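Local atomic coordinates of regulatory protein cox (Enterobacteria phage P2, PDB entry 4LHF), a protein that binds DNA and represses the phage Pc promoter, which controls expression of the immunity repressor gene C and of int. Residues 80-83 against 84-87. Numbering follows the deposited sequence.
Sequences GWLM and WLGL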
loop_
_atom_site.group_PDB
_atom_site.type_symbol
_atom_site.label_atom_id
_atom_site.label_comp_id
_atom_site.label_asym_id
_atom_site.label_seq_id
_atom_site.Cartn_x
_atom_site.Cartn_y
_atom_site.Cartn_z
ATOM N N GLY A 80 12.831 20.442 -1.638
ATOM C CA GLY A 80 12.558 21.852 -1.420
ATOM C C GLY A 80 11.994 22.185 -0.050
ATOM O O GLY A 80 12.317 23.225 0.525
ATOM N N TRP A 81 11.155 21.298 0.476
ATOM C CA TRP A 81 10.451 21.546 1.733
ATOM C C TRP A 81 11.383 21.646 2.942
ATOM O O TRP A 81 11.019 22.219 3.969
ATOM C CB TRP A 81 9.412 20.452 1.981
ATOM C CG TRP A 81 10.021 19.106 2.220
ATOM C CD1 TRP A 81 10.511 18.250 1.277
ATOM C CD2 TRP A 81 10.205 18.458 3.484
ATOM N NE1 TRP A 81 10.991 17.111 1.875
ATOM C CE2 TRP A 81 10.814 17.213 3.230
ATOM C CE3 TRP A 81 9.914 18.810 4.807
ATOM C CZ2 TRP A 81 11.137 16.317 4.248
ATOM C CZ3 TRP A 81 10.235 17.919 5.817
ATOM C CH2 TRP A 81 10.841 16.688 5.532
ATOM N N LEU A 82 12.580 21.081 2.814
ATOM C CA LEU A 82 13.548 21.064 3.907
ATOM C C LEU A 82 14.048 22.463 4.255
ATOM O O LEU A 82 14.551 22.696 5.355
ATOM C CB LEU A 82 14.726 20.158 3.552
ATOM C CG LEU A 82 14.409 18.668 3.443
ATOM C CD1 LEU A 82 15.483 17.951 2.649
ATOM C CD2 LEU A 82 14.283 18.064 4.830
ATOM N N MET A 83 13.910 23.391 3.313
ATOM C CA MET A 83 14.325 24.772 3.526
ATOM C C MET A 83 13.446 25.455 4.567
ATOM O O MET A 83 13.888 26.369 5.264
ATOM C CB MET A 83 14.279 25.556 2.215
ATOM C CG MET A 83 15.132 24.964 1.106
ATOM S SD MET A 83 15.036 25.913 -0.423
ATOM C CE MET A 83 15.783 27.459 0.082
ATOM N N TRP A 84 12.199 25.005 4.667
ATOM C CA TRP A 84 11.258 25.554 5.637
ATOM C C TRP A 84 11.665 25.225 7.068
ATOM O O TRP A 84 11.179 25.838 8.016
ATOM C CB TRP A 84 9.844 25.039 5.362
ATOM C CG TRP A 84 9.212 25.660 4.161
ATOM C CD1 TRP A 84 9.396 25.302 2.858
ATOM C CD2 TRP A 84 8.294 26.759 4.149
ATOM N NE1 TRP A 84 8.648 26.108 2.035
ATOM C CE2 TRP A 84 7.962 27.011 2.803
ATOM C CE3 TRP A 84 7.719 27.554 5.145
ATOM C CZ2 TRP A 84 7.081 28.023 2.429
ATOM C CZ3 TRP A 84 6.845 28.557 4.772
ATOM C CH2 TRP A 84 6.535 28.784 3.426
ATOM N N LEU A 85 12.561 24.255 7.215
ATOM C CA LEU A 85 13.034 23.841 8.527
ATOM C C LEU A 85 14.423 24.408 8.803
ATOM O O LEU A 85 14.907 24.369 9.936
ATOM C CB LEU A 85 13.057 22.315 8.615
ATOM C CG LEU A 85 11.737 21.614 8.284
ATOM C CD1 LEU A 85 11.976 20.145 7.993
ATOM C CD2 LEU A 85 10.745 21.778 9.425
ATOM N N GLY A 86 15.061 24.933 7.761
ATOM C CA GLY A 86 16.380 25.527 7.887
ATOM C C GLY A 86 17.485 24.649 7.331
ATOM O O GLY A 86 18.561 24.542 7.918
ATOM N N LEU A 87 17.219 24.019 6.191
ATOM C CA LEU A 87 18.188 23.131 5.564
ATOM C C LEU A 87 18.365 23.477 4.089
ATOM O O LEU A 87 19.389 24.029 3.689
ATOM C CB LEU A 87 17.748 21.674 5.716
ATOM C CG LEU A 87 17.565 21.157 7.145
ATOM C CD1 LEU A 87 16.873 19.804 7.141
ATOM C CD2 LEU A 87 18.905 21.071 7.862
#
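The W81 indole meets L85 at its six-membered ring. L85 CD1 approaches obliquely and comes to 3.6 Å from W81 CZ3. L82 CD2 lies over one face of the same indole, offset toward its rim. W81 CG sits between the backbone N and the carbonyl carbon (chi1 66°). This swings the indole back alongside L82 and L85. W81 NE1 makes a weak hydrogen bond to Y70 OH in helix 59-72. The W84 indole is met at its edge, near the ring plane, by two backbone oxygens. The closer is W81 O, 3.7 Å from W84 CD1. G80 O is farther off, 4.3 Å from W84 CD1.

The backbone continues helix 75-80 as a short 3-10 turn. W84 N bonds to W81 O at 3.1 Å, and L85 N to L82 O. The turn then closes as a Schellman motif at the C-terminal end. Its 6-to-1 bond runs from L87 N to L82 O (3.1 Å, weak), and its 5-to-2 bond from G86 N to M83 O (3.1 Å, weak). G86 is the residue of positive phi (105°) that reverses the chain. L82 O accepts the bond from L85 N and two weak ones, from L87 N and G86 N.

The reversal brings L87 back beside L82. Their side chains cross at a slant, with L82 CD2 3.9 Å from L87 CD1. L87 CB also lies 3.4 Å from L82 O.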